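Local coordinates for putative polysaccharide biosynthesis protein with aminopeptidase-like domain (Clostridium acetobutylicum, PDB 3K9T) that binds one zinc ion per subunit of a homotrimer and is suggested to act in the biosynthesis of modified polysaccharides, probably without peptidase activity, at residues 248-260 / 333-346. Residues are numbered along the deposited sequence; the frame is centred on the assembly and turned at random.
Sequences GLVATCVGDAGIK and YMNKDGLADSYKTY
Bends at chi3 and chi4 of Lys260 bring its NZ onto Asp341, whose CG stands anti to its own backbone nitrogen; the two side chains cross at about a right angle. Lys260 NZ thereby reaches the syn side of Asp341 OD2 at 2.5 Å in a salt bridge, and the same oxygen also forms a salt bridge with Arg316. A water joins the ammonium to the second carboxylate oxygen, and the Lys260 methylenes run over Thr345.

At the other end, Tyr333 holds CG anti to its backbone N (chi1 -178°), which sets a face of its ring against Asp256 in a CH-pi contact: Asp256 CB lies 3.5 Å from Tyr333 CZ. The carboxylate, its plane nearly parallel to the ring (5°), lies alongside the phenol oxygen while its hydrogen bonds go to other groups: OD2 takes Gly258 N in an Asx turn as well as Ser317, and OD1 takes Asn195, a neighbour in sequence of the zinc ligand Asp196.

The setting is the aminopeptidase-like α/β fold, in which the loop leaving central strand 245-250 passes the start of helix 336-355. Asn335 caps that helix through OD1, which accepts from Gly338 N, and its own backbone N donates to Gly255 O at 2.9 Å in a nearly straight bond (164°). Beside it, Leu339 CD2 presses against Gly255 CA at 3.5 Å, with the selenium of Met334 also close to this glycine.

Further along the helix, Ser342 OG lies 2.7 Å from Val254 O. Tyr346 packs against Leu249 and Ala251 while its hydroxyl bonds to Leu314 O on strand 311-315.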
ATOM      1  N   GLY A 248     -15.767 -19.065  -8.945  1.00 25.20           N
ATOM      2  CA  GLY A 248     -15.377 -20.358  -9.467  1.00 25.61           C
ATOM      3  C   GLY A 248     -13.923 -20.686  -9.246  1.00 23.79           C
ATOM      4  O   GLY A 248     -13.135 -19.803  -8.978  1.00 24.21           O
ATOM      5  N   LEU A 249     -13.590 -21.969  -9.355  1.00 21.98           N
ATOM      6  CA  LEU A 249     -12.227 -22.446  -9.222  1.00 22.33           C
ATOM      7  C   LEU A 249     -11.943 -23.504 -10.282  1.00 23.24           C
ATOM      8  O   LEU A 249     -12.773 -24.366 -10.495  1.00 23.86           O
ATOM      9  CB  LEU A 249     -12.007 -23.062  -7.821  1.00 24.60           C
ATOM     10  CG  LEU A 249     -11.864 -22.160  -6.594  1.00 21.46           C
ATOM     11  CD1 LEU A 249     -11.863 -22.995  -5.333  1.00 16.88           C
ATOM     12  CD2 LEU A 249     -10.608 -21.311  -6.697  1.00 13.89           C
ATOM     13  N   VAL A 250     -10.787 -23.436 -10.941  1.00 24.25           N
ATOM     14  CA  VAL A 250     -10.348 -24.477 -11.848  1.00 24.02           C
ATOM     15  C   VAL A 250      -9.362 -25.383 -11.046  1.00 26.68           C
ATOM     16  O   VAL A 250      -8.348 -24.926 -10.502  1.00 25.25           O
ATOM     17  CB  VAL A 250      -9.648 -23.904 -13.087  1.00 25.56           C
ATOM     18  CG1 VAL A 250      -9.055 -25.030 -13.918  1.00 26.60           C
ATOM     19  CG2 VAL A 250     -10.583 -22.992 -13.934  1.00 17.85           C
ATOM     20  N   ALA A 251      -9.669 -26.674 -10.973  1.00 24.62           N
ATOM     21  CA  ALA A 251      -8.866 -27.602 -10.208  1.00 21.98           C
ATOM     22  C   ALA A 251      -7.951 -28.384 -11.143  1.00 25.20           C
ATOM     23  O   ALA A 251      -8.399 -29.076 -12.055  1.00 23.27           O
ATOM     24  CB  ALA A 251      -9.746 -28.562  -9.417  1.00 19.46           C
ATOM     25  N   THR A 252      -6.654 -28.278 -10.895  1.00 26.86           N
ATOM     26  CA  THR A 252      -5.678 -29.056 -11.611  1.00 28.17           C
ATOM     27  C   THR A 252      -4.452 -29.173 -10.727  1.00 27.65           C
ATOM     28  O   THR A 252      -4.306 -28.399  -9.781  1.00 25.35           O
ATOM     29  CB  THR A 252      -5.322 -28.398 -12.946  1.00 28.48           C
ATOM     30  OG1 THR A 252      -4.311 -29.171 -13.561  1.00 24.91           O
ATOM     31  CG2 THR A 252      -4.829 -26.965 -12.774  1.00 24.88           C
ATOM     32  N   CYS A 253      -3.607 -30.157 -11.012  1.00 26.09           N
ATOM     33  CA  CYS A 253      -2.331 -30.324 -10.307  1.00 28.38           C
ATOM     34  C   CYS A 253      -2.463 -30.298  -8.796  1.00 27.73           C
ATOM     35  O   CYS A 253      -1.690 -29.619  -8.124  1.00 25.42           O
ATOM     36  CB  CYS A 253      -1.353 -29.225 -10.746  1.00 30.24           C
ATOM     37  SG  CYS A 253      -0.949 -29.292 -12.516  1.00 25.80           S
ATOM     38  N   VAL A 254      -3.433 -31.049  -8.281  1.00 25.76           N
ATOM     39  CA  VAL A 254      -3.781 -30.974  -6.883  1.00 26.86           C
ATOM     40  C   VAL A 254      -3.302 -32.185  -6.077  1.00 27.20           C
ATOM     41  O   VAL A 254      -3.714 -32.345  -4.914  1.00 25.99           O
ATOM     42  CB  VAL A 254      -5.323 -30.812  -6.690  1.00 26.43           C
ATOM     43  CG1 VAL A 254      -5.775 -29.418  -7.103  1.00 23.44           C
ATOM     44  CG2 VAL A 254      -6.074 -31.911  -7.428  1.00 24.21           C
ATOM     45  N   GLY A 255      -2.393 -32.986  -6.644  1.00 24.31           N
ATOM     46  CA  GLY A 255      -2.068 -34.291  -6.065  1.00 22.76           C
ATOM     47  C   GLY A 255      -0.665 -34.605  -5.570  1.00 25.53           C
ATOM     48  O   GLY A 255      -0.462 -35.647  -4.917  1.00 27.21           O
ATOM     49  N   ASP A 256       0.312 -33.754  -5.876  1.00 23.66           N
ATOM     50  CA  ASP A 256       1.687 -34.000  -5.462  1.00 22.40           C
ATOM     51  C   ASP A 256       2.017 -33.610  -4.033  1.00 24.24           C
ATOM     52  O   ASP A 256       1.169 -33.043  -3.328  1.00 19.68           O
ATOM     53  CB  ASP A 256       2.647 -33.302  -6.409  1.00 23.65           C
ATOM     54  CG  ASP A 256       2.589 -31.797  -6.312  1.00 27.48           C
ATOM     55  OD1 ASP A 256       1.646 -31.175  -6.897  1.00 25.74           O
ATOM     56  OD2 ASP A 256       3.529 -31.248  -5.705  1.00 25.88           O
ATOM     57  N   ALA A 257       3.267 -33.909  -3.616  1.00 23.96           N
ATOM     58  CA  ALA A 257       3.705 -33.670  -2.234  1.00 23.32           C
ATOM     59  C   ALA A 257       4.017 -32.214  -1.905  1.00 24.84           C
ATOM     60  O   ALA A 257       4.280 -31.884  -0.748  1.00 28.00           O
ATOM     61  CB  ALA A 257       4.910 -34.573  -1.874  1.00 19.21           C
ATOM     62  N   GLY A 258       3.989 -31.328  -2.887  1.00 26.14           N
ATOM     63  CA  GLY A 258       4.352 -29.925  -2.654  1.00 23.64           C
ATOM     64  C   GLY A 258       3.346 -29.047  -1.941  1.00 24.67           C
ATOM     65  O   GLY A 258       2.262 -29.484  -1.586  1.00 26.94           O
ATOM     66  N   ILE A 259       3.696 -27.777  -1.764  1.00 26.75           N
ATOM     67  CA  ILE A 259       2.827 -26.844  -1.072  1.00 27.79           C
ATOM     68  C   ILE A 259       1.650 -26.417  -2.001  1.00 28.32           C
ATOM     69  O   ILE A 259       1.717 -26.597  -3.218  1.00 25.20           O
ATOM     70  CB  ILE A 259       3.615 -25.592  -0.533  1.00 26.82           C
ATOM     71  CG1 ILE A 259       4.201 -24.762  -1.667  1.00 29.21           C
ATOM     72  CG2 ILE A 259       4.744 -25.993   0.479  1.00 22.30           C
ATOM     73  CD1 ILE A 259       4.415 -23.245  -1.301  1.00 22.69           C
ATOM     74  N   LYS A 260       0.585 -25.868  -1.407  1.00 27.56           N
ATOM     75  CA  LYS A 260      -0.560 -25.331  -2.165  1.00 26.24           C
ATOM     76  C   LYS A 260      -0.212 -24.003  -2.825  1.00 25.24           C
ATOM     77  O   LYS A 260       0.578 -23.212  -2.309  1.00 29.00           O
ATOM     78  CB  LYS A 260      -1.789 -25.155  -1.258  1.00 28.95           C
ATOM     79  CG  LYS A 260      -2.395 -26.498  -0.712  1.00 30.59           C
ATOM     80  CD  LYS A 260      -3.528 -26.264   0.268  1.00 27.21           C
ATOM     81  CE  LYS A 260      -3.022 -25.820   1.623  1.00 21.54           C
ATOM     82  NZ  LYS A 260      -2.235 -26.876   2.280  1.00 19.81           N
ATOM     83  N   TYR A 333       3.986 -40.285  -8.332  1.00 19.40           N
ATOM     84  CA  TYR A 333       4.097 -38.835  -8.131  1.00 21.04           C
ATOM     85  C   TYR A 333       2.904 -38.282  -7.333  1.00 31.62           C
ATOM     86  O   TYR A 333       3.014 -37.237  -6.689  1.00 23.44           O
ATOM     87  CB  TYR A 333       4.295 -38.105  -9.483  1.00 24.64           C
ATOM     88  CG  TYR A 333       4.457 -36.615  -9.376  1.00 14.10           C
ATOM     89  CD1 TYR A 333       5.477 -36.048  -8.612  1.00 33.90           C
ATOM     90  CD2 TYR A 333       3.556 -35.752 -10.011  1.00 49.62           C
ATOM     91  CE1 TYR A 333       5.601 -34.632  -8.496  1.00 24.21           C
ATOM     92  CE2 TYR A 333       3.685 -34.366  -9.913  1.00 24.08           C
ATOM     93  CZ  TYR A 333       4.713 -33.817  -9.164  1.00 38.61           C
ATOM     94  OH  TYR A 333       4.828 -32.455  -9.059  1.00 28.17           O
HETATM   95  N   MSE A 334       1.777 -38.985  -7.395  1.00 28.38           N
HETATM   96  CA  MSE A 334       0.634 -38.715  -6.537  1.00 29.76           C
HETATM   97  C   MSE A 334       1.017 -39.050  -5.064  1.00 32.89           C
HETATM   98  O   MSE A 334       1.690 -40.028  -4.782  1.00 23.09           O
HETATM   99  CB  MSE A 334      -0.554 -39.584  -6.954  1.00 27.04           C
HETATM  100  CG  MSE A 334      -1.092 -39.340  -8.356  1.00 22.13           C
HETATM  101 SE   MSE A 334      -1.679 -37.485  -8.421  0.75 10.10          SE
HETATM  102  CE  MSE A 334      -0.074 -36.491  -8.954  1.00 11.30           C
ATOM    103  N   ASN A 335       0.591 -38.204  -4.148  1.00 27.35           N
ATOM    104  CA  ASN A 335       0.825 -38.353  -2.724  1.00 29.00           C
ATOM    105  C   ASN A 335      -0.541 -38.320  -2.005  1.00 26.22           C
ATOM    106  O   ASN A 335      -1.299 -37.381  -2.190  1.00 17.42           O
ATOM    107  CB  ASN A 335       1.691 -37.187  -2.268  1.00 22.60           C
ATOM    108  CG  ASN A 335       1.950 -37.209  -0.815  1.00 33.46           C
ATOM    109  OD1 ASN A 335       1.106 -36.800   0.000  1.00 35.55           O
ATOM    110  ND2 ASN A 335       3.127 -37.685  -0.456  1.00 17.93           N
ATOM    111  N   LYS A 336      -0.854 -39.329  -1.195  1.00 26.41           N
ATOM    112  CA  LYS A 336      -2.193 -39.423  -0.588  1.00 29.07           C
ATOM    113  C   LYS A 336      -2.532 -38.273   0.334  1.00 27.40           C
ATOM    114  O   LYS A 336      -3.676 -37.790   0.342  1.00 28.83           O
ATOM    115  CB  LYS A 336      -2.397 -40.769   0.113  1.00 32.90           C
ATOM    116  CG  LYS A 336      -2.556 -41.887  -0.929  1.00 52.56           C
ATOM    117  CD  LYS A 336      -2.794 -43.255  -0.334  1.00 82.81           C
ATOM    118  CE  LYS A 336      -3.063 -44.257  -1.444  1.00 55.90           C
ATOM    119  NZ  LYS A 336      -2.949 -45.673  -1.026  1.00 75.37           N
ATOM    120  N   ASP A 337      -1.530 -37.816   1.069  1.00 16.81           N
ATOM    121  CA  ASP A 337      -1.678 -36.706   2.006  1.00 22.15           C
ATOM    122  C   ASP A 337      -1.863 -35.408   1.273  1.00 25.80           C
ATOM    123  O   ASP A 337      -2.551 -34.508   1.762  1.00 30.06           O
ATOM    124  CB  ASP A 337      -0.462 -36.634   2.923  1.00 16.50           C
ATOM    125  CG  ASP A 337      -0.373 -37.856   3.869  1.00 12.13           C
ATOM    126  OD1 ASP A 337      -1.424 -38.281   4.388  1.00 63.02           O
ATOM    127  OD2 ASP A 337       0.734 -38.398   4.070  1.00 54.58           O
ATOM    128  N   GLY A 338      -1.272 -35.336   0.083  1.00 27.76           N
ATOM    129  CA  GLY A 338      -1.429 -34.184  -0.789  1.00 19.27           C
ATOM    130  C   GLY A 338      -2.842 -34.101  -1.314  1.00 31.57           C
ATOM    131  O   GLY A 338      -3.497 -33.056  -1.259  1.00 15.87           O
ATOM    132  N   LEU A 339      -3.310 -35.219  -1.832  1.00 22.16           N
ATOM    133  CA  LEU A 339      -4.690 -35.320  -2.293  1.00 20.83           C
ATOM    134  C   LEU A 339      -5.664 -35.068  -1.137  1.00 16.68           C
ATOM    135  O   LEU A 339      -6.607 -34.253  -1.260  1.00 20.62           O
ATOM    136  CB  LEU A 339      -4.913 -36.670  -2.900  1.00 20.64           C
ATOM    137  CG  LEU A 339      -4.199 -36.858  -4.227  1.00 30.34           C
ATOM    138  CD1 LEU A 339      -4.052 -38.357  -4.462  1.00 22.70           C
ATOM    139  CD2 LEU A 339      -4.940 -36.139  -5.377  1.00 13.93           C
ATOM    140  N   ALA A 340      -5.407 -35.706  -0.000  1.00 27.77           N
ATOM    141  CA  ALA A 340      -6.203 -35.470   1.210  1.00 20.07           C
ATOM    142  C   ALA A 340      -6.233 -33.988   1.568  1.00 34.72           C
ATOM    143  O   ALA A 340      -7.295 -33.432   1.870  1.00 26.82           O
ATOM    144  CB  ALA A 340      -5.640 -36.278   2.388  1.00 27.73           C
ATOM    145  N   ASP A 341      -5.069 -33.345   1.525  1.00 29.76           N
ATOM    146  CA  ASP A 341      -4.980 -31.947   1.929  1.00 18.10           C
ATOM    147  C   ASP A 341      -5.657 -31.014   0.941  1.00 28.08           C
ATOM    148  O   ASP A 341      -6.304 -30.045   1.335  1.00 26.30           O
ATOM    149  CB  ASP A 341      -3.538 -31.510   2.128  1.00 22.55           C
ATOM    150  CG  ASP A 341      -3.435 -30.073   2.627  1.00 29.04           C
ATOM    151  OD1 ASP A 341      -3.661 -29.832   3.832  1.00 26.97           O
ATOM    152  OD2 ASP A 341      -3.137 -29.182   1.806  1.00 26.60           O
ATOM    153  N   SER A 342      -5.469 -31.259  -0.343  1.00 18.65           N
ATOM    154  CA  SER A 342      -6.175 -30.457  -1.345  1.00 19.50           C
ATOM    155  C   SER A 342      -7.710 -30.583  -1.190  1.00 24.85           C
ATOM    156  O   SER A 342      -8.433 -29.622  -1.297  1.00 23.04           O
ATOM    157  CB  SER A 342      -5.744 -30.875  -2.738  1.00 26.20           C
ATOM    158  OG  SER A 342      -4.351 -30.667  -2.918  1.00 23.13           O
ATOM    159  N   TYR A 343      -8.197 -31.778  -0.909  1.00 23.08           N
ATOM    160  CA  TYR A 343      -9.632 -31.997  -0.754  1.00 31.39           C
ATOM    161  C   TYR A 343     -10.177 -31.280   0.483  1.00 14.27           C
ATOM    162  O   TYR A 343     -11.196 -30.615   0.420  1.00 33.94           O
ATOM    163  CB  TYR A 343      -9.853 -33.489  -0.690  1.00 19.32           C
ATOM    164  CG  TYR A 343     -11.153 -33.995  -0.127  1.00 29.73           C
ATOM    165  CD1 TYR A 343     -12.279 -34.119  -0.925  1.00 17.04           C
ATOM    166  CD2 TYR A 343     -11.222 -34.454   1.184  1.00 17.84           C
ATOM    167  CE1 TYR A 343     -13.449 -34.637  -0.428  1.00 25.74           C
ATOM    168  CE2 TYR A 343     -12.410 -34.972   1.698  1.00 29.71           C
ATOM    169  CZ  TYR A 343     -13.510 -35.067   0.881  1.00 25.67           C
ATOM    170  OH  TYR A 343     -14.675 -35.593   1.365  1.00 19.40           O
ATOM    171  N   LYS A 344      -9.479 -31.440   1.597  1.00 30.42           N
ATOM    172  CA  LYS A 344      -9.776 -30.735   2.841  1.00 24.41           C
ATOM    173  C   LYS A 344      -9.821 -29.207   2.599  1.00 28.50           C
ATOM    174  O   LYS A 344     -10.733 -28.496   3.067  1.00 20.88           O
ATOM    175  CB  LYS A 344      -8.709 -31.145   3.884  1.00 29.59           C
ATOM    176  CG  LYS A 344      -8.657 -30.369   5.190  1.00 42.61           C
ATOM    177  CD  LYS A 344      -8.025 -31.219   6.316  1.00 74.95           C
ATOM    178  CE  LYS A 344      -6.517 -31.081   6.434  1.00 95.42           C
ATOM    179  NZ  LYS A 344      -6.160 -29.818   7.110  1.00 63.20           N
ATOM    180  N   THR A 345      -8.870 -28.695   1.829  1.00 23.22           N
ATOM    181  CA  THR A 345      -8.790 -27.244   1.612  1.00 13.19           C
ATOM    182  C   THR A 345      -9.980 -26.740   0.773  1.00 15.19           C
ATOM    183  O   THR A 345     -10.598 -25.705   1.068  1.00 25.15           O
ATOM    184  CB  THR A 345      -7.449 -26.822   1.023  1.00 30.78           C
ATOM    185  OG1 THR A 345      -6.349 -27.321   1.840  1.00 23.80           O
ATOM    186  CG2 THR A 345      -7.404 -25.308   0.913  1.00 12.41           C
ATOM    187  N   TYR A 346     -10.298 -27.483  -0.268  1.00 24.53           N
ATOM    188  CA  TYR A 346     -11.441 -27.165  -1.097  1.00 35.19           C
ATOM    189  C   TYR A 346     -12.697 -27.187  -0.243  1.00 19.20           C
ATOM    190  O   TYR A 346     -13.532 -26.291  -0.357  1.00 27.86           O
ATOM    191  CB  TYR A 346     -11.561 -28.120  -2.322  1.00 21.08           C
ATOM    192  CG  TYR A 346     -10.844 -27.637  -3.584  1.00 24.30           C
ATOM    193  CD1 TYR A 346      -9.466 -27.740  -3.723  1.00 22.51           C
ATOM    194  CD2 TYR A 346     -11.561 -27.114  -4.659  1.00 22.17           C
ATOM    195  CE1 TYR A 346      -8.831 -27.311  -4.894  1.00 23.63           C
ATOM    196  CE2 TYR A 346     -10.938 -26.683  -5.827  1.00 24.28           C
ATOM    197  CZ  TYR A 346      -9.578 -26.768  -5.940  1.00 24.62           C
ATOM    198  OH  TYR A 346      -8.952 -26.342  -7.105  1.00 15.44           O
TER
HETATM  199  O   HOH W   1       4.709 -35.852  -5.115  1.00 29.95           O
HETATM  200  O   HOH W   2      -3.275 -27.326   4.748  1.00 32.40           O